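Local coordinates for protein angiotensin-converting enzyme (Anopheles gambiae, PDB 6S1Y) that probably cleaves dipeptides from the C termini of peptides as a zinc metallopeptidase, as angiotensin-converting enzyme does, at residues Thr264-Glu269 with Gln420-Gly425; Trp21-Tyr26 with Lys84-Lys89; Glu461-Ser464 with Gly468-Pro471. All blocks are in the same frame, centred on the assembly; numbering follows the deposited sequence.

Contact 1 of 3, residues Thr264-Glu269 with Gln420-Gly425; sequences TTPFPE and QFYRAG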
ATOM      1  N   THR A 264     -13.164   9.425 -18.385  1.00 37.90           N
ATOM      2  CA  THR A 264     -14.182   8.417 -18.636  1.00 38.25           C
ATOM      3  C   THR A 264     -15.439   8.592 -17.789  1.00 37.41           C
ATOM      4  O   THR A 264     -16.251   7.673 -17.716  1.00 37.03           O
ATOM      5  CB  THR A 264     -13.606   7.018 -18.406  1.00 38.14           C
ATOM      6  OG1 THR A 264     -13.180   6.897 -17.037  1.00 37.77           O
ATOM      7  CG2 THR A 264     -12.430   6.758 -19.331  1.00 38.32           C
ATOM      8  N   THR A 265     -15.659   9.774 -17.215  1.00 37.06           N
ATOM      9  CA  THR A 265     -16.690   9.927 -16.207  1.00 35.41           C
ATOM     10  C   THR A 265     -18.081   9.921 -16.833  1.00 36.03           C
ATOM     11  O   THR A 265     -18.267  10.304 -17.997  1.00 38.52           O
ATOM     12  CB  THR A 265     -16.471  11.222 -15.410  1.00 37.48           C
ATOM     13  OG1 THR A 265     -17.249  11.194 -14.202  1.00 38.64           O
ATOM     14  CG2 THR A 265     -16.864  12.479 -16.208  1.00 37.13           C
ATOM     15  N   PRO A 266     -19.090   9.507 -16.076  1.00 37.17           N
ATOM     16  CA  PRO A 266     -20.450   9.459 -16.645  1.00 37.21           C
ATOM     17  C   PRO A 266     -20.976  10.798 -17.138  1.00 38.50           C
ATOM     18  O   PRO A 266     -21.666  10.840 -18.165  1.00 37.27           O
ATOM     19  CB  PRO A 266     -21.281   8.918 -15.478  1.00 36.85           C
ATOM     20  CG  PRO A 266     -20.345   8.049 -14.725  1.00 35.99           C
ATOM     21  CD  PRO A 266     -19.006   8.804 -14.785  1.00 37.01           C
ATOM     22  N   PHE A 267     -20.689  11.895 -16.438  1.00 37.18           N
ATOM     23  CA  PHE A 267     -21.324  13.189 -16.702  1.00 37.95           C
ATOM     24  C   PHE A 267     -20.222  14.236 -16.759  1.00 39.91           C
ATOM     25  O   PHE A 267     -20.033  15.027 -15.820  1.00 38.89           O
ATOM     26  CB  PHE A 267     -22.397  13.483 -15.652  1.00 40.11           C
ATOM     27  CG  PHE A 267     -23.504  12.444 -15.643  1.00 37.86           C
ATOM     28  CD1 PHE A 267     -24.393  12.374 -16.696  1.00 38.56           C
ATOM     29  CD2 PHE A 267     -23.615  11.532 -14.624  1.00 37.45           C
ATOM     30  CE1 PHE A 267     -25.387  11.408 -16.735  1.00 40.88           C
ATOM     31  CE2 PHE A 267     -24.603  10.558 -14.639  1.00 40.79           C
ATOM     32  CZ  PHE A 267     -25.498  10.499 -15.699  1.00 40.88           C
ATOM     33  N   PRO A 268     -19.465  14.261 -17.859  1.00 38.27           N
ATOM     34  CA  PRO A 268     -18.292  15.135 -17.929  1.00 41.85           C
ATOM     35  C   PRO A 268     -18.615  16.616 -17.905  1.00 44.31           C
ATOM     36  O   PRO A 268     -17.718  17.409 -17.584  1.00 45.52           O
ATOM     37  CB  PRO A 268     -17.628  14.739 -19.263  1.00 42.27           C
ATOM     38  CG  PRO A 268     -18.680  13.998 -20.042  1.00 39.91           C
ATOM     39  CD  PRO A 268     -19.564  13.348 -19.011  1.00 39.42           C
ATOM     40  N   GLU A 269     -19.841  17.029 -18.210  1.00 41.83           N
ATOM     41  CA  GLU A 269     -20.178  18.442 -18.107  1.00 44.07           C
ATOM     42  C   GLU A 269     -20.923  18.764 -16.817  1.00 44.16           C
ATOM     43  O   GLU A 269     -21.513  19.835 -16.711  1.00 42.94           O
ATOM     44  CB  GLU A 269     -20.975  18.881 -19.332  1.00 42.99           C
ATOM     45  CG  GLU A 269     -20.180  18.744 -20.639  1.00 46.23           C
ATOM     46  CD  GLU A 269     -18.710  19.189 -20.492  1.00 51.72           C
ATOM     47  OE1 GLU A 269     -18.482  20.305 -19.992  1.00 51.27           O
ATOM     48  OE2 GLU A 269     -17.785  18.402 -20.849  1.00 55.21           O
ATOM     49  N   GLN A 420     -19.081  11.445  -8.489  1.00 39.89           N
ATOM     50  CA  GLN A 420     -18.359  11.256  -7.236  1.00 41.12           C
ATOM     51  C   GLN A 420     -18.185   9.779  -6.913  1.00 40.43           C
ATOM     52  O   GLN A 420     -17.066   9.320  -6.649  1.00 41.84           O
ATOM     53  CB  GLN A 420     -19.115  11.973  -6.110  1.00 44.82           C
ATOM     54  CG  GLN A 420     -18.527  11.777  -4.715  1.00 47.26           C
ATOM     55  CD  GLN A 420     -19.481  12.208  -3.606  1.00 52.85           C
ATOM     56  OE1 GLN A 420     -20.501  12.872  -3.847  1.00 51.86           O
ATOM     57  NE2 GLN A 420     -19.156  11.822  -2.379  1.00 55.74           N
ATOM     58  N   PHE A 421     -19.282   9.015  -6.925  1.00 39.39           N
ATOM     59  CA  PHE A 421     -19.193   7.574  -6.678  1.00 39.18           C
ATOM     60  C   PHE A 421     -18.258   6.901  -7.683  1.00 37.93           C
ATOM     61  O   PHE A 421     -17.508   5.973  -7.344  1.00 37.05           O
ATOM     62  CB  PHE A 421     -20.584   6.925  -6.773  1.00 40.18           C
ATOM     63  CG  PHE A 421     -21.610   7.478  -5.815  1.00 41.77           C
ATOM     64  CD1 PHE A 421     -21.242   8.104  -4.627  1.00 46.65           C
ATOM     65  CD2 PHE A 421     -22.961   7.376  -6.114  1.00 44.05           C
ATOM     66  CE1 PHE A 421     -22.222   8.634  -3.748  1.00 48.28           C
ATOM     67  CE2 PHE A 421     -23.947   7.887  -5.248  1.00 45.66           C
ATOM     68  CZ  PHE A 421     -23.578   8.509  -4.064  1.00 47.17           C
ATOM     69  N   TYR A 422     -18.327   7.330  -8.942  1.00 38.46           N
ATOM     70  CA  TYR A 422     -17.490   6.751  -9.983  1.00 37.67           C
ATOM     71  C   TYR A 422     -16.021   6.980  -9.681  1.00 35.90           C
ATOM     72  O   TYR A 422     -15.226   6.034  -9.655  1.00 35.55           O
ATOM     73  CB  TYR A 422     -17.860   7.360 -11.327  1.00 36.44           C
ATOM     74  CG  TYR A 422     -17.060   6.843 -12.471  1.00 36.62           C
ATOM     75  CD1 TYR A 422     -17.275   5.541 -12.965  1.00 37.33           C
ATOM     76  CD2 TYR A 422     -16.075   7.628 -13.075  1.00 35.09           C
ATOM     77  CE1 TYR A 422     -16.535   5.047 -14.028  1.00 35.45           C
ATOM     78  CE2 TYR A 422     -15.342   7.149 -14.156  1.00 35.61           C
ATOM     79  CZ  TYR A 422     -15.573   5.852 -14.620  1.00 36.30           C
ATOM     80  OH  TYR A 422     -14.856   5.352 -15.671  1.00 36.50           O
ATOM     81  N   ARG A 423     -15.639   8.232  -9.449  1.00 38.15           N
ATOM     82  CA  ARG A 423     -14.261   8.513  -9.086  1.00 37.93           C
ATOM     83  C   ARG A 423     -13.811   7.619  -7.939  1.00 37.35           C
ATOM     84  O   ARG A 423     -12.732   7.015  -7.997  1.00 34.98           O
ATOM     85  CB  ARG A 423     -14.095   9.989  -8.706  1.00 36.80           C
ATOM     86  CG  ARG A 423     -12.680  10.291  -8.160  1.00 39.37           C
ATOM     87  CD  ARG A 423     -12.400  11.776  -7.996  1.00 40.27           C
ATOM     88  NE  ARG A 423     -12.139  12.395  -9.291  1.00 42.51           N
ATOM     89  CZ  ARG A 423     -10.957  12.375  -9.903  1.00 41.80           C
ATOM     90  NH1 ARG A 423      -9.914  11.792  -9.330  1.00 39.01           N
ATOM     91  NH2 ARG A 423     -10.822  12.954 -11.090  1.00 43.70           N
ATOM     92  N   ALA A 424     -14.628   7.516  -6.876  1.00 35.46           N
ATOM     93  CA  ALA A 424     -14.216   6.668  -5.760  1.00 38.43           C
ATOM     94  C   ALA A 424     -13.995   5.219  -6.222  1.00 38.34           C
ATOM     95  O   ALA A 424     -13.016   4.580  -5.829  1.00 36.96           O
ATOM     96  CB  ALA A 424     -15.243   6.730  -4.624  1.00 39.51           C
ATOM     97  N   GLY A 425     -14.896   4.690  -7.056  1.00 37.10           N
ATOM     98  CA  GLY A 425     -14.742   3.317  -7.520  1.00 36.92           C
ATOM     99  C   GLY A 425     -13.451   3.088  -8.283  1.00 36.86           C
ATOM    100  O   GLY A 425     -12.753   2.085  -8.064  1.00 34.82           O
TER

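Contact 2 of 3, residues Trp21-Tyr26 with Lys84-Lys89; sequences WIEQRY and KRRIKK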
ATOM      1  N   TRP A  21      15.587  -5.816  30.122  1.00 83.81           N
ATOM      2  CA  TRP A  21      16.956  -5.525  29.705  1.00 87.23           C
ATOM      3  C   TRP A  21      17.186  -5.968  28.265  1.00 84.96           C
ATOM      4  O   TRP A  21      17.900  -5.302  27.507  1.00 84.92           O
ATOM      5  CB  TRP A  21      17.958  -6.203  30.645  1.00 91.93           C
ATOM      6  CG  TRP A  21      19.375  -6.263  30.109  1.00 98.87           C
ATOM      7  CD1 TRP A  21      20.159  -7.379  29.978  1.00 97.54           C
ATOM      8  CD2 TRP A  21      20.161  -5.164  29.624  1.00103.92           C
ATOM      9  NE1 TRP A  21      21.383  -7.039  29.449  1.00100.67           N
ATOM     10  CE2 TRP A  21      21.409  -5.687  29.220  1.00106.36           C
ATOM     11  CE3 TRP A  21      19.930  -3.789  29.490  1.00104.52           C
ATOM     12  CZ2 TRP A  21      22.423  -4.883  28.695  1.00108.94           C
ATOM     13  CZ3 TRP A  21      20.937  -2.992  28.969  1.00105.74           C
ATOM     14  CH2 TRP A  21      22.169  -3.542  28.579  1.00109.85           C
ATOM     15  N   ILE A  22      16.588  -7.095  27.875  1.00 82.40           N
ATOM     16  CA  ILE A  22      16.681  -7.545  26.491  1.00 80.67           C
ATOM     17  C   ILE A  22      16.003  -6.542  25.564  1.00 76.83           C
ATOM     18  O   ILE A  22      16.544  -6.188  24.510  1.00 73.89           O
ATOM     19  CB  ILE A  22      16.079  -8.956  26.350  1.00 79.46           C
ATOM     20  CG1 ILE A  22      16.891  -9.961  27.178  1.00 79.25           C
ATOM     21  CG2 ILE A  22      16.045  -9.368  24.891  1.00 76.04           C
ATOM     22  CD1 ILE A  22      16.360 -11.386  27.144  1.00 75.91           C
ATOM     23  N   GLU A  23      14.821  -6.052  25.952  1.00 76.44           N
ATOM     24  CA  GLU A  23      14.086  -5.106  25.122  1.00 76.59           C
ATOM     25  C   GLU A  23      14.933  -3.890  24.763  1.00 75.73           C
ATOM     26  O   GLU A  23      14.919  -3.433  23.614  1.00 72.04           O
ATOM     27  CB  GLU A  23      12.811  -4.655  25.841  1.00 77.39           C
ATOM     28  CG  GLU A  23      11.704  -5.696  25.867  1.00 76.50           C
ATOM     29  CD  GLU A  23      10.552  -5.307  26.778  1.00 76.93           C
ATOM     30  OE1 GLU A  23      10.669  -4.297  27.513  1.00 77.26           O
ATOM     31  OE2 GLU A  23       9.526  -6.017  26.759  1.00 76.87           O
ATOM     32  N   GLN A  24      15.661  -3.338  25.732  1.00 77.30           N
ATOM     33  CA  GLN A  24      16.463  -2.152  25.453  1.00 76.58           C
ATOM     34  C   GLN A  24      17.630  -2.489  24.538  1.00 72.25           C
ATOM     35  O   GLN A  24      17.980  -1.706  23.650  1.00 70.18           O
ATOM     36  CB  GLN A  24      16.964  -1.533  26.756  1.00 81.27           C
ATOM     37  CG  GLN A  24      15.888  -1.334  27.821  1.00 85.65           C
ATOM     38  CD  GLN A  24      14.741  -0.438  27.367  1.00 90.47           C
ATOM     39  OE1 GLN A  24      14.916   0.454  26.528  1.00 89.92           O
ATOM     40  NE2 GLN A  24      13.554  -0.673  27.926  1.00 88.00           N
ATOM     41  N   ARG A  25      18.253  -3.648  24.749  1.00 71.85           N
ATOM     42  CA  ARG A  25      19.278  -4.128  23.829  1.00 72.45           C
ATOM     43  C   ARG A  25      18.725  -4.225  22.410  1.00 68.11           C
ATOM     44  O   ARG A  25      19.284  -3.644  21.471  1.00 64.57           O
ATOM     45  CB  ARG A  25      19.793  -5.485  24.323  1.00 77.56           C
ATOM     46  CG  ARG A  25      21.266  -5.759  24.097  1.00 78.53           C
ATOM     47  CD  ARG A  25      21.881  -6.449  25.313  1.00 84.00           C
ATOM     48  NE  ARG A  25      21.267  -7.744  25.598  1.00 86.31           N
ATOM     49  CZ  ARG A  25      21.554  -8.872  24.951  1.00 83.67           C
ATOM     50  NH1 ARG A  25      20.951  -9.999  25.287  1.00 79.95           N
ATOM     51  NH2 ARG A  25      22.441  -8.876  23.961  1.00 80.92           N
ATOM     52  N   TYR A  26      17.607  -4.939  22.244  1.00 67.82           N
ATOM     53  CA  TYR A  26      16.979  -5.097  20.929  1.00 67.58           C
ATOM     54  C   TYR A  26      16.671  -3.740  20.307  1.00 63.31           C
ATOM     55  O   TYR A  26      17.000  -3.484  19.148  1.00 62.62           O
ATOM     56  CB  TYR A  26      15.702  -5.938  21.091  1.00 67.28           C
ATOM     57  CG  TYR A  26      15.124  -6.611  19.862  1.00 65.66           C
ATOM     58  CD1 TYR A  26      15.498  -7.899  19.510  1.00 66.30           C
ATOM     59  CD2 TYR A  26      14.150  -5.981  19.092  1.00 66.22           C
ATOM     60  CE1 TYR A  26      14.944  -8.529  18.400  1.00 68.87           C
ATOM     61  CE2 TYR A  26      13.594  -6.600  17.981  1.00 66.19           C
ATOM     62  CZ  TYR A  26      13.990  -7.874  17.643  1.00 68.38           C
ATOM     63  OH  TYR A  26      13.439  -8.505  16.546  1.00 69.89           O
ATOM     64  N   LYS A  84       3.894 -13.530  28.127  1.00 79.10           N
ATOM     65  CA  LYS A  84       4.075 -14.570  27.124  1.00 80.37           C
ATOM     66  C   LYS A  84       4.222 -13.960  25.738  1.00 74.72           C
ATOM     67  O   LYS A  84       4.991 -14.452  24.905  1.00 73.02           O
ATOM     68  CB  LYS A  84       2.888 -15.538  27.133  1.00 87.47           C
ATOM     69  CG  LYS A  84       2.734 -16.392  28.378  1.00 98.77           C
ATOM     70  CD  LYS A  84       1.676 -17.476  28.149  1.00106.59           C
ATOM     71  CE  LYS A  84       1.089 -17.994  29.454  1.00112.90           C
ATOM     72  NZ  LYS A  84       0.314 -19.260  29.282  1.00115.03           N
ATOM     73  N   ARG A  85       3.478 -12.886  25.476  1.00 73.50           N
ATOM     74  CA  ARG A  85       3.457 -12.290  24.146  1.00 72.25           C
ATOM     75  C   ARG A  85       4.735 -11.515  23.869  1.00 70.19           C
ATOM     76  O   ARG A  85       5.218 -11.490  22.733  1.00 70.00           O
ATOM     77  CB  ARG A  85       2.238 -11.383  24.020  1.00 70.33           C
ATOM     78  CG  ARG A  85       1.837 -11.037  22.611  1.00 69.77           C
ATOM     79  CD  ARG A  85       0.584 -10.159  22.615  1.00 65.00           C
ATOM     80  NE  ARG A  85       0.358  -9.545  21.316  1.00 63.88           N
ATOM     81  CZ  ARG A  85      -0.185 -10.166  20.273  1.00 64.02           C
ATOM     82  NH1 ARG A  85      -0.561 -11.428  20.378  1.00 63.10           N
ATOM     83  NH2 ARG A  85      -0.340  -9.518  19.125  1.00 63.62           N
ATOM     84  N   ARG A  86       5.294 -10.867  24.892  1.00 71.40           N
ATOM     85  CA  ARG A  86       6.549 -10.149  24.711  1.00 69.74           C
ATOM     86  C   ARG A  86       7.684 -11.104  24.394  1.00 68.92           C
ATOM     87  O   ARG A  86       8.575 -10.761  23.609  1.00 69.57           O
ATOM     88  CB  ARG A  86       6.868  -9.339  25.964  1.00 71.06           C
ATOM     89  CG  ARG A  86       6.012  -8.090  26.131  1.00 73.13           C
ATOM     90  CD  ARG A  86       5.964  -7.616  27.589  1.00 78.76           C
ATOM     91  NE  ARG A  86       7.256  -7.129  28.064  1.00 81.88           N
ATOM     92  CZ  ARG A  86       7.558  -6.925  29.344  1.00 85.71           C
ATOM     93  NH1 ARG A  86       6.662  -7.169  30.293  1.00 86.31           N
ATOM     94  NH2 ARG A  86       8.764  -6.481  29.678  1.00 85.07           N
ATOM     95  N   ILE A  87       7.657 -12.301  24.972  1.00 69.05           N
ATOM     96  CA  ILE A  87       8.729 -13.261  24.746  1.00 71.74           C
ATOM     97  C   ILE A  87       8.614 -13.883  23.361  1.00 70.54           C
ATOM     98  O   ILE A  87       9.626 -14.139  22.700  1.00 71.39           O
ATOM     99  CB  ILE A  87       8.716 -14.341  25.845  1.00 74.11           C
ATOM    100  CG1 ILE A  87       9.157 -13.745  27.185  1.00 75.45           C
ATOM    101  CG2 ILE A  87       9.620 -15.509  25.458  1.00 74.41           C
ATOM    102  CD1 ILE A  87       8.450 -14.352  28.371  1.00 80.05           C
ATOM    103  N   LYS A  88       7.386 -14.155  22.904  1.00 70.29           N
ATOM    104  CA  LYS A  88       7.199 -14.748  21.583  1.00 72.51           C
ATOM    105  C   LYS A  88       7.629 -13.791  20.475  1.00 70.11           C
ATOM    106  O   LYS A  88       8.306 -14.199  19.525  1.00 69.85           O
ATOM    107  CB  LYS A  88       5.735 -15.155  21.400  1.00 76.23           C
ATOM    108  CG  LYS A  88       5.423 -15.846  20.066  1.00 86.38           C
ATOM    109  CD  LYS A  88       3.913 -16.084  19.880  1.00 92.90           C
ATOM    110  CE  LYS A  88       3.167 -14.802  19.493  1.00 93.66           C
ATOM    111  NZ  LYS A  88       1.885 -14.616  20.246  1.00 86.81           N
ATOM    112  N   LYS A  89       7.250 -12.515  20.578  1.00 69.18           N
ATOM    113  CA  LYS A  89       7.574 -11.564  19.518  1.00 68.75           C
ATOM    114  C   LYS A  89       9.051 -11.214  19.506  1.00 66.68           C
ATOM    115  O   LYS A  89       9.619 -10.958  18.437  1.00 65.48           O
ATOM    116  CB  LYS A  89       6.719 -10.305  19.669  1.00 66.58           C
ATOM    117  CG  LYS A  89       5.231 -10.604  19.472  1.00 71.35           C
ATOM    118  CD  LYS A  89       4.351  -9.388  19.659  1.00 67.02           C
ATOM    119  CE  LYS A  89       4.052  -8.705  18.345  1.00 66.12           C
ATOM    120  NZ  LYS A  89       2.890  -9.332  17.635  1.00 68.77           N
TER

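Contact 3 of 3, residues Glu461-Ser464 with Gly468-Pro471; sequences EMRS and GVEP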
ATOM      1  N   GLU A 461      -1.258 -14.181 -16.384  1.00 39.69           N
ATOM      2  CA  GLU A 461      -2.497 -14.952 -16.398  1.00 42.39           C
ATOM      3  C   GLU A 461      -3.341 -14.615 -15.174  1.00 39.68           C
ATOM      4  O   GLU A 461      -4.560 -14.426 -15.287  1.00 37.73           O
ATOM      5  CB  GLU A 461      -2.194 -16.463 -16.469  1.00 42.98           C
ATOM      6  CG  GLU A 461      -3.429 -17.358 -16.343  1.00 45.16           C
ATOM      7  CD  GLU A 461      -3.085 -18.854 -16.267  1.00 54.96           C
ATOM      8  OE1 GLU A 461      -2.903 -19.373 -15.142  1.00 58.54           O
ATOM      9  OE2 GLU A 461      -2.975 -19.501 -17.334  1.00 56.03           O
ATOM     10  N   MET A 462      -2.711 -14.514 -14.001  1.00 39.14           N
ATOM     11  CA  MET A 462      -3.464 -14.140 -12.805  1.00 39.98           C
ATOM     12  C   MET A 462      -3.961 -12.696 -12.888  1.00 39.36           C
ATOM     13  O   MET A 462      -5.100 -12.406 -12.515  1.00 38.38           O
ATOM     14  CB  MET A 462      -2.597 -14.349 -11.556  1.00 41.91           C
ATOM     15  CG  MET A 462      -2.448 -15.825 -11.141  1.00 54.70           C
ATOM     16  SD  MET A 462      -1.479 -16.073  -9.616  1.00 58.70           S
ATOM     17  CE  MET A 462      -2.084 -14.662  -8.757  1.00 42.22           C
ATOM     18  N   ARG A 463      -3.130 -11.772 -13.380  1.00 39.42           N
ATOM     19  CA  ARG A 463      -3.602 -10.394 -13.523  1.00 39.23           C
ATOM     20  C   ARG A 463      -4.828 -10.339 -14.434  1.00 38.86           C
ATOM     21  O   ARG A 463      -5.782  -9.586 -14.178  1.00 39.08           O
ATOM     22  CB  ARG A 463      -2.485  -9.490 -14.066  1.00 37.62           C
ATOM     23  CG  ARG A 463      -1.215  -9.396 -13.195  1.00 38.03           C
ATOM     24  CD  ARG A 463      -1.356  -8.462 -11.985  1.00 39.52           C
ATOM     25  NE  ARG A 463      -1.808  -7.147 -12.418  1.00 40.63           N
ATOM     26  CZ  ARG A 463      -3.019  -6.649 -12.168  1.00 39.71           C
ATOM     27  NH1 ARG A 463      -3.916  -7.322 -11.435  1.00 39.54           N
ATOM     28  NH2 ARG A 463      -3.324  -5.477 -12.661  1.00 40.30           N
ATOM     29  N   SER A 464      -4.824 -11.117 -15.513  1.00 38.42           N
ATOM     30  CA  SER A 464      -5.982 -11.138 -16.398  1.00 38.07           C
ATOM     31  C   SER A 464      -7.188 -11.740 -15.688  1.00 36.85           C
ATOM     32  O   SER A 464      -8.290 -11.179 -15.743  1.00 37.30           O
ATOM     33  CB  SER A 464      -5.643 -11.914 -17.677  1.00 39.44           C
ATOM     34  OG  SER A 464      -6.768 -12.033 -18.526  1.00 38.53           O
ATOM     35  N   GLY A 468      -8.664  -8.380 -15.237  1.00 35.37           N
ATOM     36  CA  GLY A 468      -9.120  -8.143 -16.595  1.00 35.27           C
ATOM     37  C   GLY A 468      -8.337  -7.069 -17.305  1.00 34.04           C
ATOM     38  O   GLY A 468      -8.927  -6.276 -18.048  1.00 32.98           O
ATOM     39  N   VAL A 469      -7.016  -7.015 -17.086  1.00 34.42           N
ATOM     40  CA  VAL A 469      -6.125  -6.095 -17.788  1.00 34.11           C
ATOM     41  C   VAL A 469      -4.953  -6.905 -18.324  1.00 34.97           C
ATOM     42  O   VAL A 469      -4.643  -7.993 -17.824  1.00 34.91           O
ATOM     43  CB  VAL A 469      -5.614  -4.943 -16.889  1.00 35.24           C
ATOM     44  CG1 VAL A 469      -6.780  -4.213 -16.286  1.00 34.84           C
ATOM     45  CG2 VAL A 469      -4.686  -5.453 -15.814  1.00 34.34           C
ATOM     46  N   GLU A 470      -4.278  -6.346 -19.327  1.00 34.49           N
ATOM     47  CA  GLU A 470      -3.216  -7.073 -20.015  1.00 35.72           C
ATOM     48  C   GLU A 470      -2.158  -6.097 -20.511  1.00 35.64           C
ATOM     49  O   GLU A 470      -2.453  -4.923 -20.765  1.00 33.77           O
ATOM     50  CB  GLU A 470      -3.766  -7.888 -21.210  1.00 34.86           C
ATOM     51  CG  GLU A 470      -4.260  -7.028 -22.382  1.00 33.97           C
ATOM     52  CD  GLU A 470      -4.882  -7.820 -23.531  1.00 38.70           C
ATOM     53  OE1 GLU A 470      -5.154  -9.052 -23.350  1.00 39.69           O
ATOM     54  OE2 GLU A 470      -5.092  -7.213 -24.618  1.00 37.17           O
ATOM     55  N   PRO A 471      -0.933  -6.573 -20.726  1.00 36.89           N
ATOM     56  CA  PRO A 471       0.106  -5.750 -21.330  1.00 37.64           C
ATOM     57  C   PRO A 471      -0.303  -5.216 -22.689  1.00 38.27           C
ATOM     58  O   PRO A 471      -1.115  -5.824 -23.400  1.00 36.07           O
ATOM     59  CB  PRO A 471       1.291  -6.723 -21.467  1.00 39.06           C
ATOM     60  CG  PRO A 471       1.049  -7.794 -20.460  1.00 38.89           C
ATOM     61  CD  PRO A 471      -0.440  -7.920 -20.373  1.00 39.55           C
TER

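Contact 1 of 3, residues Thr264-Glu269 with Gln420-Gly425
T264 meets Y422 through a hydrogen bond between hydroxyls: Y422 OH donates a hydrogen bond to T264 OG1, with OH and OG1 2.7 Å apart. OG1 lies at the edge of the Y422 ring and in its plane, and the two side chains cross at about a right angle. A chi1 of 61° sets T264 OG1 between its own backbone N and carbonyl carbon, from where it faces the phenol. The same oxygen is also bonded to the carbonyl of I260, so this buried hydroxyl is tied both to its own loop and to the helix.

T265 follows with a backbone contact, its CA lying 3.7 Å from Y422 CE2 and approaching obliquely. T265 and Y422 have the closest CA atoms of the two segments, 7.0 Å apart. The T265 hydroxyl uses N419, three residues before the tyrosine on the helix, as its polar partner.

P266 comes over one face of the phenol. Its CD sits 3.5 Å above the ring plane, offset toward the rim, and 25° off the normal through the centroid. That geometry makes it a CH-pi contact, whose closest approach is P266 CD to Y422 CD2 at 3.6 Å.

With CG anti to the backbone N (chi1 180°), the Y422 ring extends to the loop, toward which its CB already points. L221 and V225 of helix 203-233 also touch this side chain, while W582 of helix 577-590 touches P266. One aromatic residue thus holds an irregular loop with its hydroxyl and with one face, T265 lying obliquely between, a piece of tertiary packing in the mainly helical ACE-type peptidase fold, here joining the loop between strand 244-245 and helix 276-281 to helix 414-429.

Contact 2 of 3, residues Trp21-Tyr26 with Lys84-Lys89
E23 and R86 form a salt bridge between helix 12-42 and helix 81-90, in the mainly helical fold of the angiotensin-converting enzyme family. Between these segments the contact rests on two long side chains, the nearest CA atoms, those of E23 and R86 themselves, being 9.1 Å apart. The surface buried between the two segments is accordingly small, 100 Å² with both sides summed.

The ionic contact is side-on for the guanidinium, since NE and NH2 both point to a single carboxylate oxygen. R86 NE lies 2.8 Å from E23 OE2 and meets it nearly along the C-O axis, with an N-H...O angle of 153°. The second bond, from R86 NH2 to E23 OE2, is longer at 3.1 Å and more bent at 139°. OE2 lies at the guanidinium edge, in its plane; R86 NH2 stands above the carboxylate plane. The two flat groups are turned 44° against each other. The bend at chi3 of R86 turns the guanidinium edge to the acid, whereas the glutamate chain beyond CG is extended.

Apolar and charged surroundings frame the pair. P372 and L90 touch E23, and F375 touches R86. A second acid, E374, has its OE1 near E23 OE2 and also touches R86, so the arginine probably offsets the repulsion between the two carboxylates. The other oxygen of the glutamate, E23 OE1, stands 3.6 Å from R86 NH2.

Contact 3 of 3, residues Glu461-Ser464 with Gly468-Pro471
The N-H of G468 is shared between two carbonyl oxygens of the last turns of helix 455-467, S464 O and R463 O. The stronger hydrogen bond runs to S464 O, at 2.9 Å from G468 N, with an N-H...O angle of 137°. Its donor lies well above the carbonyl plane, away from the directions of the oxygen's lone pairs. The second, to R463 O, is weak: G468 N is 3.3 Å from that oxygen and the angle falls to 123°. The two acceptors belong to consecutive residues, and the single donor leans to the later one, so the i to i-4 spacing of the helix is kept up to the glycine while the i to i-5 bond is the lesser of the pair.

These bonds mark the C-terminal end of the helix. G468 is the first residue to leave helical backbone angles and does so with positive phi (64°), a conformation that glycine adopts readily. From it the chain passes straight into strand 469-470, which pairs in parallel with strand 244-245 through backbone hydrogen bonds of G468 and E470 to I244. The short sheet thus begins where the helix stops.

Van der Waals contacts join the helix to the strand beyond the turn. V469 CG2, the methyl between the valine's backbone N and carbonyl carbon, touches R463 NH2 at 3.4 Å and comes obliquely to the guanidinium. R463 reaches it by folding at chi2 and chi3, and its NH1 is hydrogen-bonded to S467 OG. Alongside, S464 CA lies 3.7 Å from V469 O, a backbone packing contact. The serine hydroxyl serves a different neighbour, the backbone N of S599.

How the contacts relate
From the N terminus, contact 2 comes first: helix 12-42 and helix 81-90 close a loop whose intervening chain includes helix 46-70. Contact 1 closes a much longer loop of 150 residues, from the irregular chain after strand 244-245 to helix 414-429, and the intervening chain carries the zinc ligands H357, H361 and E385. Contact 3 is local, with three residues between its segments where helix 455-467 leads into strand 469-470. The loops follow one another in series, so none nests or crosses. Contact 2 lies across the chain's centre from the other two, whose own centres are about 24 Å apart; none of the three touches another.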